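Local atomic coordinates of cysteine desulfurase (Stenotrophomonas maltophilia, PDB entry 6WCI), a protein that probably removes sulfur from L-cysteine to give L-alanine and passes it to a sulfur carrier, using pyridoxal 5'-phosphate. Residues Ile136-Met141 against Leu187-His192; Ala164-Asp169 against His386-Tyr391; Glu325-Ala330 against Asn406-Ile411; Val355-Asp360 against Ala396-Ser401. All coordinates share one frame; numbering follows the deposited sequence.

Contact 1 of 4, residues Ile136-Met141 against Leu187-His192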
loop_
_atom_site.group_PDB
_atom_site.type_symbol
_atom_site.label_atom_id
_atom_site.label_comp_id
_atom_site.label_asym_id
_atom_site.label_seq_id
_atom_site.Cartn_x
_atom_site.Cartn_y
_atom_site.Cartn_z
ATOM N N ILE B 136 -10.340 -13.982 -22.487
ATOM C CA ILE B 136 -9.319 -13.025 -22.085
ATOM C C ILE B 136 -8.035 -13.416 -22.806
ATOM O O ILE B 136 -7.567 -14.557 -22.692
ATOM C CB ILE B 136 -9.107 -13.024 -20.564
ATOM C CG1 ILE B 136 -10.421 -12.732 -19.824
ATOM C CG2 ILE B 136 -8.007 -12.027 -20.165
ATOM C CD1 ILE B 136 -10.321 -12.930 -18.324
ATOM N N LEU B 137 -7.472 -12.486 -23.558
ATOM C CA LEU B 137 -6.278 -12.758 -24.352
ATOM C C LEU B 137 -5.087 -12.149 -23.619
ATOM O O LEU B 137 -5.102 -10.957 -23.295
ATOM C CB LEU B 137 -6.426 -12.189 -25.762
ATOM C CG LEU B 137 -5.328 -12.535 -26.772
ATOM C CD1 LEU B 137 -5.271 -14.033 -26.994
ATOM C CD2 LEU B 137 -5.549 -11.808 -28.090
ATOM N N ILE B 138 -4.086 -12.979 -23.319
ATOM C CA ILE B 138 -2.917 -12.597 -22.527
ATOM C C ILE B 138 -1.676 -12.995 -23.306
ATOM O O ILE B 138 -1.602 -14.126 -23.796
ATOM C CB ILE B 138 -2.906 -13.296 -21.153
ATOM C CG1 ILE B 138 -4.273 -13.159 -20.456
ATOM C CG2 ILE B 138 -1.736 -12.796 -20.294
ATOM C CD1 ILE B 138 -4.356 -13.916 -19.145
ATOM N N THR B 139 -0.690 -12.101 -23.399
ATOM C CA THR B 139 0.494 -12.439 -24.190
ATOM C C THR B 139 1.412 -13.388 -23.428
ATOM O O THR B 139 1.450 -13.402 -22.193
ATOM C CB THR B 139 1.301 -11.203 -24.597
ATOM O OG1 THR B 139 2.338 -10.967 -23.636
ATOM C CG2 THR B 139 0.424 -9.982 -24.708
ATOM N N ARG B 140 2.166 -14.177 -24.196
ATOM C CA ARG B 140 3.134 -15.126 -23.660
ATOM C C ARG B 140 4.182 -14.475 -22.757
ATOM O O ARG B 140 4.754 -15.158 -21.899
ATOM C CB ARG B 140 3.815 -15.839 -24.839
ATOM C CG ARG B 140 4.967 -16.753 -24.491
ATOM C CD ARG B 140 4.517 -17.903 -23.616
ATOM N NE ARG B 140 3.517 -18.736 -24.276
ATOM C CZ ARG B 140 3.077 -19.884 -23.781
ATOM N NH1 ARG B 140 3.559 -20.333 -22.626
ATOM N NH2 ARG B 140 2.154 -20.578 -24.431
ATOM N N MET B 141 4.438 -13.176 -22.913
ATOM C CA MET B 141 5.541 -12.517 -22.227
ATOM C C MET B 141 5.097 -11.715 -21.015
ATOM O O MET B 141 5.922 -11.007 -20.427
ATOM C CB MET B 141 6.300 -11.607 -23.197
ATOM C CG MET B 141 5.557 -10.333 -23.565
ATOM S SD MET B 141 6.554 -9.215 -24.581
ATOM C CE MET B 141 6.936 -10.245 -26.003
ATOM N N LEU B 187 -11.045 -8.863 -23.690
ATOM C CA LEU B 187 -9.981 -8.157 -22.988
ATOM C C LEU B 187 -8.619 -8.702 -23.412
ATOM O O LEU B 187 -8.462 -9.908 -23.638
ATOM C CB LEU B 187 -10.138 -8.270 -21.456
ATOM C CG LEU B 187 -9.242 -7.377 -20.583
ATOM C CD1 LEU B 187 -9.984 -6.872 -19.318
ATOM C CD2 LEU B 187 -7.921 -8.041 -20.177
ATOM N N LEU B 188 -7.639 -7.803 -23.506
ATOM C CA LEU B 188 -6.268 -8.138 -23.897
ATOM C C LEU B 188 -5.308 -7.596 -22.852
ATOM O O LEU B 188 -5.297 -6.390 -22.587
ATOM C CB LEU B 188 -5.919 -7.561 -25.271
ATOM C CG LEU B 188 -4.442 -7.583 -25.681
ATOM C CD1 LEU B 188 -3.927 -9.003 -25.851
ATOM C CD2 LEU B 188 -4.248 -6.784 -26.949
ATOM N N ALA B 189 -4.516 -8.488 -22.254
ATOM C CA ALA B 189 -3.489 -8.115 -21.285
ATOM C C ALA B 189 -2.143 -8.145 -21.995
ATOM O O ALA B 189 -1.621 -9.220 -22.307
ATOM C CB ALA B 189 -3.494 -9.046 -20.070
ATOM N N VAL B 190 -1.576 -6.967 -22.237
ATOM C CA VAL B 190 -0.367 -6.839 -23.042
ATOM C C VAL B 190 0.607 -5.909 -22.331
ATOM O O VAL B 190 0.234 -4.806 -21.912
ATOM C CB VAL B 190 -0.687 -6.330 -24.464
ATOM C CG1 VAL B 190 -1.567 -5.071 -24.411
ATOM C CG2 VAL B 190 0.600 -6.078 -25.250
ATOM N N THR B 191 1.853 -6.350 -22.193
ATOM C CA THR B 191 2.854 -5.518 -21.546
ATOM C C THR B 191 3.411 -4.481 -22.515
ATOM O O THR B 191 3.483 -4.697 -23.729
ATOM C CB THR B 191 3.994 -6.363 -20.981
ATOM O OG1 THR B 191 4.849 -5.522 -20.203
ATOM C CG2 THR B 191 4.816 -6.993 -22.094
ATOM N N HIS B 192 3.774 -3.323 -21.963
ATOM C CA HIS B 192 4.426 -2.309 -22.776
ATOM C C HIS B 192 5.888 -2.669 -22.969
ATOM O O HIS B 192 6.403 -2.644 -24.096
ATOM C CB HIS B 192 4.278 -0.934 -22.131
ATOM C CG HIS B 192 4.653 0.204 -23.024
ATOM N ND1 HIS B 192 4.423 1.519 -22.684
ATOM C CD2 HIS B 192 5.253 0.226 -24.240
ATOM C CE1 HIS B 192 4.852 2.302 -23.657
ATOM N NE2 HIS B 192 5.359 1.543 -24.613
HETATM O O HOH W 1 6.004 -8.041 -19.117
#

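Contact 2 of 4, residues Ala164-Asp169 against His386-Tyr391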
loop_
_atom_site.group_PDB
_atom_site.type_symbol
_atom_site.label_atom_id
_atom_site.label_comp_id
_atom_site.label_asym_id
_atom_site.label_seq_id
_atom_site.Cartn_x
_atom_site.Cartn_y
_atom_site.Cartn_z
ATOM N N ALA B 164 -1.520 -15.096 -26.515
ATOM C CA ALA B 164 -0.955 -14.454 -27.697
ATOM C C ALA B 164 0.542 -14.760 -27.766
ATOM O O ALA B 164 1.296 -14.385 -26.864
ATOM C CB ALA B 164 -1.215 -12.948 -27.657
ATOM N N GLU B 165 0.973 -15.432 -28.838
ATOM C CA GLU B 165 2.310 -16.008 -28.853
ATOM C C GLU B 165 3.368 -14.981 -29.249
ATOM O O GLU B 165 3.081 -13.895 -29.756
ATOM C CB GLU B 165 2.386 -17.208 -29.811
ATOM C CG GLU B 165 1.725 -18.500 -29.313
ATOM C CD GLU B 165 2.029 -18.829 -27.840
ATOM O OE1 GLU B 165 3.093 -18.426 -27.312
ATOM O OE2 GLU B 165 1.185 -19.502 -27.204
ATOM N N ILE B 166 4.621 -15.356 -29.016
ATOM C CA ILE B 166 5.767 -14.542 -29.383
ATOM C C ILE B 166 6.603 -15.337 -30.378
ATOM O O ILE B 166 6.479 -16.557 -30.490
ATOM C CB ILE B 166 6.606 -14.133 -28.154
ATOM C CG1 ILE B 166 7.208 -15.365 -27.477
ATOM C CG2 ILE B 166 5.740 -13.362 -27.142
ATOM C CD1 ILE B 166 8.491 -15.074 -26.707
ATOM N N THR B 167 7.454 -14.632 -31.108
ATOM C CA THR B 167 8.419 -15.286 -31.981
ATOM C C THR B 167 9.770 -15.407 -31.281
ATOM O O THR B 167 10.072 -14.650 -30.352
ATOM C CB THR B 167 8.560 -14.511 -33.296
ATOM O OG1 THR B 167 8.848 -13.138 -33.028
ATOM C CG2 THR B 167 7.278 -14.589 -34.082
ATOM N N PRO B 168 10.616 -16.378 -31.695
ATOM C CA PRO B 168 11.834 -16.692 -30.926
ATOM C C PRO B 168 12.787 -15.532 -30.678
ATOM O O PRO B 168 13.723 -15.677 -29.887
ATOM C CB PRO B 168 12.517 -17.763 -31.786
ATOM C CG PRO B 168 11.402 -18.424 -32.509
ATOM C CD PRO B 168 10.388 -17.349 -32.782
ATOM N N ASP B 169 12.603 -14.403 -31.353
ATOM C CA ASP B 169 13.400 -13.219 -31.066
ATOM C C ASP B 169 12.816 -12.387 -29.922
ATOM O O ASP B 169 13.340 -11.305 -29.622
ATOM C CB ASP B 169 13.546 -12.364 -32.331
ATOM C CG ASP B 169 12.221 -11.784 -32.805
ATOM O OD1 ASP B 169 11.159 -12.359 -32.480
ATOM O OD2 ASP B 169 12.243 -10.747 -33.504
ATOM N N HIS B 386 6.784 -17.197 -15.450
ATOM C CA HIS B 386 6.959 -18.624 -15.700
ATOM C C HIS B 386 6.532 -19.048 -17.099
ATOM O O HIS B 386 7.262 -19.845 -17.712
ATOM C CB HIS B 386 6.206 -19.433 -14.636
ATOM C CG HIS B 386 6.747 -19.260 -13.251
ATOM N ND1 HIS B 386 6.250 -19.952 -12.167
ATOM C CD2 HIS B 386 7.740 -18.475 -12.773
ATOM C CE1 HIS B 386 6.918 -19.602 -11.081
ATOM N NE2 HIS B 386 7.822 -18.703 -11.421
ATOM N N PRO B 387 5.401 -18.592 -17.658
ATOM C CA PRO B 387 5.006 -19.111 -18.980
ATOM C C PRO B 387 5.940 -18.680 -20.089
ATOM O O PRO B 387 6.133 -19.440 -21.043
ATOM C CB PRO B 387 3.592 -18.544 -19.181
ATOM C CG PRO B 387 3.134 -18.141 -17.822
ATOM C CD PRO B 387 4.373 -17.690 -17.113
ATOM N N LEU B 388 6.533 -17.486 -19.990
ATOM C CA LEU B 388 7.512 -17.060 -20.982
ATOM C C LEU B 388 8.701 -18.012 -21.012
ATOM O O LEU B 388 9.122 -18.463 -22.085
ATOM C CB LEU B 388 7.962 -15.629 -20.695
ATOM C CG LEU B 388 9.088 -15.094 -21.589
ATOM C CD1 LEU B 388 8.675 -15.108 -23.058
ATOM C CD2 LEU B 388 9.501 -13.700 -21.149
ATOM N N LEU B 389 9.239 -18.346 -19.834
ATOM C CA LEU B 389 10.336 -19.306 -19.745
ATOM C C LEU B 389 9.947 -20.673 -20.295
ATOM O O LEU B 389 10.801 -21.393 -20.821
ATOM C CB LEU B 389 10.803 -19.441 -18.297
ATOM C CG LEU B 389 11.937 -18.519 -17.843
ATOM C CD1 LEU B 389 11.465 -17.080 -17.649
ATOM C CD2 LEU B 389 12.569 -19.056 -16.574
ATOM N N GLN B 390 8.677 -21.056 -20.177
ATOM C CA GLN B 390 8.263 -22.353 -20.701
ATOM C C GLN B 390 8.359 -22.383 -22.221
ATOM O O GLN B 390 8.790 -23.386 -22.797
ATOM C CB GLN B 390 6.848 -22.682 -20.237
ATOM N N TYR B 391 7.982 -21.287 -22.884
ATOM C CA TYR B 391 8.102 -21.220 -24.339
ATOM C C TYR B 391 9.551 -21.384 -24.794
ATOM O O TYR B 391 9.819 -22.016 -25.825
ATOM C CB TYR B 391 7.522 -19.897 -24.844
ATOM C CG TYR B 391 7.912 -19.539 -26.264
ATOM C CD1 TYR B 391 7.224 -20.065 -27.354
ATOM C CD2 TYR B 391 8.966 -18.661 -26.515
ATOM C CE1 TYR B 391 7.580 -19.734 -28.650
ATOM C CE2 TYR B 391 9.325 -18.327 -27.801
ATOM C CZ TYR B 391 8.629 -18.860 -28.865
ATOM O OH TYR B 391 8.996 -18.518 -30.145
#

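Contact 3 of 4, residues Glu325-Ala330 against Asn406-Ile411. With SO4 (sulfate ion), chain E.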
loop_
_atom_site.group_PDB
_atom_site.type_symbol
_atom_site.label_atom_id
_atom_site.label_comp_id
_atom_site.label_asym_id
_atom_site.label_seq_id
_atom_site.Cartn_x
_atom_site.Cartn_y
_atom_site.Cartn_z
ATOM N N GLU B 325 20.182 5.024 -21.870
ATOM C CA GLU B 325 20.167 3.594 -21.605
ATOM C C GLU B 325 20.283 2.774 -22.890
ATOM O O GLU B 325 20.713 1.619 -22.835
ATOM C CB GLU B 325 18.910 3.237 -20.808
ATOM C CG GLU B 325 18.883 3.899 -19.423
ATOM C CD GLU B 325 17.595 3.657 -18.656
ATOM O OE1 GLU B 325 17.543 4.013 -17.445
ATOM O OE2 GLU B 325 16.643 3.111 -19.250
ATOM N N ALA B 326 19.938 3.352 -24.044
ATOM C CA ALA B 326 20.182 2.671 -25.313
ATOM C C ALA B 326 21.677 2.594 -25.624
ATOM O O ALA B 326 22.158 1.577 -26.132
ATOM C CB ALA B 326 19.433 3.378 -26.438
ATOM N N GLU B 327 22.428 3.654 -25.321
ATOM C CA GLU B 327 23.884 3.573 -25.428
ATOM C C GLU B 327 24.436 2.512 -24.481
ATOM O O GLU B 327 25.211 1.643 -24.888
ATOM C CB GLU B 327 24.511 4.939 -25.142
ATOM C CG GLU B 327 26.023 4.991 -25.287
ATOM C CD GLU B 327 26.596 6.349 -24.915
ATOM O OE1 GLU B 327 25.810 7.276 -24.635
ATOM O OE2 GLU B 327 27.837 6.494 -24.904
ATOM N N LEU B 328 24.014 2.548 -23.211
ATOM C CA LEU B 328 24.452 1.525 -22.266
ATOM C C LEU B 328 24.078 0.125 -22.748
ATOM O O LEU B 328 24.903 -0.796 -22.698
ATOM C CB LEU B 328 23.864 1.809 -20.886
ATOM C CG LEU B 328 24.346 3.106 -20.211
ATOM C CD1 LEU B 328 23.454 3.478 -19.019
ATOM C CD2 LEU B 328 25.823 3.023 -19.786
ATOM N N LEU B 329 22.849 -0.046 -23.247
ATOM C CA LEU B 329 22.437 -1.345 -23.767
ATOM C C LEU B 329 23.339 -1.787 -24.915
ATOM O O LEU B 329 23.854 -2.912 -24.919
ATOM C CB LEU B 329 20.976 -1.302 -24.232
ATOM C CG LEU B 329 20.572 -2.560 -25.002
ATOM C CD1 LEU B 329 20.677 -3.780 -24.104
ATOM C CD2 LEU B 329 19.177 -2.464 -25.644
ATOM N N ALA B 330 23.546 -0.903 -25.896
ATOM C CA ALA B 330 24.340 -1.261 -27.068
ATOM C C ALA B 330 25.766 -1.629 -26.681
ATOM O O ALA B 330 26.320 -2.608 -27.193
ATOM C CB ALA B 330 24.329 -0.112 -28.072
ATOM N N ASN B 406 23.820 3.877 -14.263
ATOM C CA ASN B 406 24.958 3.008 -14.495
ATOM C C ASN B 406 25.909 3.670 -15.489
ATOM O O ASN B 406 25.571 4.660 -16.146
ATOM C CB ASN B 406 24.506 1.646 -15.016
ATOM C CG ASN B 406 23.734 0.858 -13.981
ATOM O OD1 ASN B 406 22.584 0.470 -14.210
ATOM N ND2 ASN B 406 24.366 0.612 -12.833
ATOM N N THR B 407 27.116 3.116 -15.599
ATOM C CA THR B 407 28.168 3.715 -16.407
ATOM C C THR B 407 28.772 2.686 -17.355
ATOM O O THR B 407 28.635 1.473 -17.167
ATOM C CB THR B 407 29.286 4.303 -15.535
ATOM O OG1 THR B 407 30.004 3.236 -14.903
ATOM C CG2 THR B 407 28.706 5.228 -14.465
ATOM N N HIS B 408 29.456 3.196 -18.384
ATOM C CA HIS B 408 30.191 2.325 -19.300
ATOM C C HIS B 408 31.339 1.621 -18.594
ATOM O O HIS B 408 31.649 0.466 -18.911
ATOM C CB HIS B 408 30.707 3.137 -20.484
ATOM C CG HIS B 408 29.619 3.643 -21.376
ATOM N ND1 HIS B 408 28.847 2.806 -22.153
ATOM C CD2 HIS B 408 29.164 4.898 -21.608
ATOM C CE1 HIS B 408 27.961 3.521 -22.823
ATOM N NE2 HIS B 408 28.131 4.793 -22.510
ATOM N N ALA B 409 31.952 2.294 -17.614
ATOM C CA ALA B 409 32.998 1.674 -16.810
ATOM C C ALA B 409 32.469 0.463 -16.054
ATOM O O ALA B 409 33.112 -0.594 -16.027
ATOM C CB ALA B 409 33.584 2.704 -15.845
ATOM N N GLU B 410 31.292 0.597 -15.426
ATOM C CA GLU B 410 30.682 -0.550 -14.762
ATOM C C GLU B 410 30.451 -1.696 -15.734
ATOM O O GLU B 410 30.660 -2.862 -15.385
ATOM C CB GLU B 410 29.358 -0.151 -14.110
ATOM C CG GLU B 410 29.500 0.587 -12.783
ATOM C CD GLU B 410 28.156 1.050 -12.286
ATOM O OE1 GLU B 410 27.237 1.132 -13.131
ATOM O OE2 GLU B 410 28.008 1.313 -11.068
ATOM N N ILE B 411 29.985 -1.384 -16.947
ATOM C CA ILE B 411 29.807 -2.417 -17.970
ATOM C C ILE B 411 31.103 -3.194 -18.166
ATOM O O ILE B 411 31.109 -4.430 -18.197
ATOM C CB ILE B 411 29.323 -1.796 -19.294
ATOM C CG1 ILE B 411 27.881 -1.299 -19.165
ATOM C CG2 ILE B 411 29.423 -2.816 -20.444
ATOM C CD1 ILE B 411 27.429 -0.418 -20.308
HETATM S S SO4 E . 29.973 6.991 -18.480
HETATM O O1 SO4 E . 29.629 7.823 -17.332
HETATM O O2 SO4 E . 28.995 5.920 -18.621
HETATM O O3 SO4 E . 31.295 6.387 -18.278
HETATM O O4 SO4 E . 29.942 7.837 -19.672
#

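Contact 4 of 4, residues Val355-Asp360 against Ala396-Ser401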
loop_
_atom_site.group_PDB
_atom_site.type_symbol
_atom_site.label_atom_id
_atom_site.label_comp_id
_atom_site.label_asym_id
_atom_site.label_seq_id
_atom_site.Cartn_x
_atom_site.Cartn_y
_atom_site.Cartn_z
ATOM N N VAL B 355 18.681 -7.320 -20.309
ATOM C CA VAL B 355 19.315 -8.426 -21.024
ATOM C C VAL B 355 19.213 -9.679 -20.166
ATOM O O VAL B 355 19.869 -9.775 -19.122
ATOM C CB VAL B 355 20.781 -8.129 -21.369
ATOM C CG1 VAL B 355 21.412 -9.345 -22.011
ATOM C CG2 VAL B 355 20.894 -6.903 -22.271
ATOM N N SER B 356 18.398 -10.637 -20.599
ATOM C CA SER B 356 18.362 -11.960 -19.994
ATOM C C SER B 356 19.183 -12.901 -20.870
ATOM O O SER B 356 19.022 -12.902 -22.093
ATOM C CB SER B 356 16.924 -12.468 -19.862
ATOM O OG SER B 356 16.178 -11.712 -18.915
ATOM N N PHE B 357 20.057 -13.695 -20.254
ATOM C CA PHE B 357 20.987 -14.503 -21.038
ATOM C C PHE B 357 21.299 -15.812 -20.328
ATOM O O PHE B 357 21.103 -15.957 -19.118
ATOM C CB PHE B 357 22.294 -13.748 -21.328
ATOM C CG PHE B 357 23.109 -13.447 -20.095
ATOM C CD1 PHE B 357 22.863 -12.309 -19.348
ATOM C CD2 PHE B 357 24.122 -14.300 -19.685
ATOM C CE1 PHE B 357 23.607 -12.029 -18.213
ATOM C CE2 PHE B 357 24.864 -14.027 -18.551
ATOM C CZ PHE B 357 24.608 -12.889 -17.815
ATOM N N LEU B 358 21.791 -16.766 -21.115
ATOM C CA LEU B 358 22.294 -18.037 -20.625
ATOM C C LEU B 358 23.687 -18.256 -21.193
ATOM O O LEU B 358 24.075 -17.640 -22.189
ATOM C CB LEU B 358 21.384 -19.208 -21.025
ATOM C CG LEU B 358 20.072 -19.412 -20.269
ATOM C CD1 LEU B 358 19.388 -20.655 -20.790
ATOM C CD2 LEU B 358 20.338 -19.540 -18.784
ATOM N N ILE B 359 24.444 -19.142 -20.551
ATOM C CA ILE B 359 25.756 -19.547 -21.050
ATOM C C ILE B 359 25.863 -21.064 -20.953
ATOM O O ILE B 359 25.448 -21.662 -19.954
ATOM C CB ILE B 359 26.901 -18.855 -20.277
ATOM C CG1 ILE B 359 26.762 -17.331 -20.367
ATOM C CG2 ILE B 359 28.248 -19.278 -20.828
ATOM C CD1 ILE B 359 27.701 -16.560 -19.475
ATOM N N ASP B 360 26.412 -21.682 -22.001
ATOM C CA ASP B 360 26.596 -23.131 -22.030
ATOM C C ASP B 360 27.538 -23.586 -20.922
ATOM O O ASP B 360 28.667 -23.097 -20.806
ATOM C CB ASP B 360 27.154 -23.568 -23.386
ATOM C CG ASP B 360 26.074 -24.013 -24.351
ATOM O OD1 ASP B 360 25.033 -24.536 -23.894
ATOM O OD2 ASP B 360 26.276 -23.848 -25.573
ATOM N N ALA B 396 15.744 -21.162 -16.232
ATOM C CA ALA B 396 16.150 -19.906 -15.621
ATOM C C ALA B 396 16.991 -19.133 -16.623
ATOM O O ALA B 396 17.443 -19.678 -17.632
ATOM C CB ALA B 396 16.936 -20.135 -14.325
ATOM N N THR B 397 17.174 -17.847 -16.339
ATOM C CA THR B 397 18.117 -17.011 -17.062
ATOM C C THR B 397 18.821 -16.117 -16.056
ATOM O O THR B 397 18.360 -15.934 -14.927
ATOM C CB THR B 397 17.448 -16.125 -18.127
ATOM O OG1 THR B 397 16.611 -15.152 -17.485
ATOM C CG2 THR B 397 16.622 -16.955 -19.104
ATOM N N CYS B 398 19.950 -15.565 -16.477
ATOM C CA CYS B 398 20.623 -14.523 -15.721
ATOM C C CYS B 398 20.266 -13.186 -16.351
ATOM O O CYS B 398 20.326 -13.039 -17.575
ATOM C CB CYS B 398 22.135 -14.730 -15.707
ATOM S SG CYS B 398 22.968 -13.732 -14.452
ATOM N N ARG B 399 19.861 -12.225 -15.528
ATOM C CA ARG B 399 19.313 -10.984 -16.050
ATOM C C ARG B 399 20.094 -9.807 -15.505
ATOM O O ARG B 399 20.119 -9.580 -14.291
ATOM C CB ARG B 399 17.833 -10.835 -15.715
ATOM C CG ARG B 399 17.208 -9.625 -16.380
ATOM C CD ARG B 399 15.805 -9.347 -15.844
ATOM N NE ARG B 399 15.824 -9.053 -14.412
ATOM C CZ ARG B 399 14.736 -8.825 -13.680
ATOM N NH1 ARG B 399 13.541 -8.848 -14.251
ATOM N NH2 ARG B 399 14.842 -8.566 -12.382
ATOM N N ALA B 400 20.721 -9.064 -16.406
ATOM C CA ALA B 400 21.313 -7.777 -16.085
ATOM C C ALA B 400 20.395 -6.701 -16.636
ATOM O O ALA B 400 19.973 -6.776 -17.793
ATOM C CB ALA B 400 22.716 -7.646 -16.676
ATOM N N SER B 401 20.044 -5.729 -15.799
ATOM C CA SER B 401 19.127 -4.674 -16.202
ATOM C C SER B 401 19.719 -3.337 -15.795
ATOM O O SER B 401 19.920 -3.073 -14.605
ATOM C CB SER B 401 17.733 -4.885 -15.599
ATOM O OG SER B 401 17.797 -5.424 -14.288
#

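Contact 1 of 4, residues Ile136-Met141 against Leu187-His192
L137 and L188 both carry CG anti to the backbone N (chi1 -173° and 168°). The two side chains therefore lie side by side and point the same way, and L188 CD1 rests 3.9 Å from L137 CG. They sit on neighbouring parallel strands, 136-139 and 187-191, in the seven-stranded mixed sheet of the large domain of a class-V, fold-type I PLP enzyme. The strand axes run nearly parallel. L137 is gripped twice: its N donates to L187 O, almost straight, and its O accepts from A189 N at 2.7 Å. T139 N then reaches A189 O at a longer 3.2 Å. On the sheet face of I136, L187, I138 and A189, I136 CG2 meets L187 CD2 at 4.0 Å. W150 of helix 148-157 touches I138, L187 and A189 on this face. Every touching residue is buried.

Past T139 the chains separate. T139 OG1 accepts from M141 N in an ST turn and also bonds E142, whose OE2 takes T191 N as well. T139 CG2 comes to 3.6 Å from V190 CA. M141 has CG between its backbone N and carbonyl carbon (chi1 73°), and it crosses T191 at about a right angle, with CG 3.7 Å from T191 CG2. A water links the two chain ends, donating to M141 O and lying 3.0 Å from T191 OG1.

Contact 2 of 4, residues Ala164-Asp169 against His386-Tyr391
The side chain of I166 lies over one face of the Y391 ring. Its CG1 sits 4.0 Å from the ring centroid and 24° off the normal, a CH-pi contact displaced toward the rim. CD1 continues along the same side chain to 3.5 Å from Y391 CE2. It also meets L388 CD1 at 3.7 Å, so the isoleucine tip touches two residues about one helical turn apart. I166 holds CG1 between its backbone N and carbonyl carbon (chi1 64°), and this places CG1 over the Y391 ring.

The phenol end of Y391 reaches the backbone of the loop. P168 N lies at the ring edge, near its plane. P168 CD is 3.2 Å from Y391 OH, in simple packing. E165 touches the ring only marginally; its carboxylate pairs with R140, which also bonds P387 O and so ties the start of the helix to the same area.

This is loop-on-helix packing. It joins the loop after edge strand 160-164 of the large-domain sheet to helix 386-392, which precedes strand 397-401 of the smaller sheet in this fold-type I enzyme.

Contact 3 of 4, residues Glu325-Ala330 against Asn406-Ile411
A capping box starts helix 408-422, and this helix end packs against helix 318-336 of the class-V aminotransferase fold, with L328 set against H408. T407 is the N-cap. Its OG1 accepts from E410 N at 3.0 Å, and E410 OE1 accepts from T407 N in return. N406 ND2 also donates to E410 OE1, from the opposite face of the carboxylate plane to T407 N. The second carboxylate oxygen, E410 OE2, pairs with R30.

Across the contact, L328 covers one face of the H408 ring. Its CD2 stands 3.8 Å from the ring centroid and 13° off the normal, close to the centre, in a CH-pi contact. The same CD2 meets I411 CD1 at 3.8 Å. I411 points toward the other helix, and its CD1 also lies 3.5 Å from L328 O.

E327 is extended, with CG anti to the backbone N (chi1 -177°). It crosses H408 at about a right angle, and H408 NE2 gives E327 OE2 only a weak, bent bond. The stronger partner of H408 is H331, at ND1. A sulfate, probably from the crystallisation liquor, sits at the helix start. R324 NH2 binds it, and H408 N donates to its O2 at 2.8 Å.

Contact 4 of 4, residues Val355-Asp360 against Ala396-Ser401
The ring of F357 is turned over C398. F357 keeps CG between its backbone N and carbonyl carbon (chi1 65°), and the ring leans across to the neighbouring strand. C398 CB lies over one ring face, 4.0 Å from the centroid and offset toward the rim, in a CH-pi contact. C398 has SG anti to its own backbone N (chi1 -165°). From there the sulfur makes an oblique sulfur-aromatic contact, with SG 4.6 Å from the F357 centroid. F357 CD1 also passes C398 O at 3.2 Å.

The two residues form a hydrogen-bonded antiparallel pair. F357 N donates to C398 O, C398 N donates to F357 O, and both donors lie in the carbonyl planes. V355 and A400 form a second hydrogen-bonded pair, with A400 N tilted out of the carbonyl plane of V355. The strands belong to the six-stranded mixed sheet of the smaller domain of this fold-type I enzyme, and their axes make an angle of 141°. V355, F357, C398 and A400 share one face of the sheet, where helix 318-336 packs on V355 and A400.

S356 and R399 are on the other face, as a non-hydrogen-bonded pair with CA atoms 4.2 Å apart. S356 OG packs on R399 CG at 3.4 Å, but its hydrogen bond goes to V196 O. The R399 chain bends, its guanidinium leads away from S356, and NH1 bonds N195 O. T397 OG1 lies 3.6 Å from S356 CB and is bonded to H383. Further along, the strands diverge, and L358 CD2 approaches A396 O at 3.1 Å.

How the contacts relate
Contacts 1 and 4 are strand pairs in two different sheets, with centres about 23 Å apart. Contact 2 lies between them, centre to centre about 12 Å from contact 1 and 15 Å from contact 4. It touches both: A164 continues the sheet beside I138 and R140, and L389 packs on A396. Contact 3 flanks the second sheet, about 17 Å from contact 4 centre to centre, with L329 resting on V355. Along the chain, 136-141, 164-169 and 187-192 come first. The segments of contacts 3 and 4 follow, interleaved with 386-391. Contact 2 thus joins early and late parts of the chain. Contacts 1 and 2 also touch the second subunit, so they lie near the dimer interface.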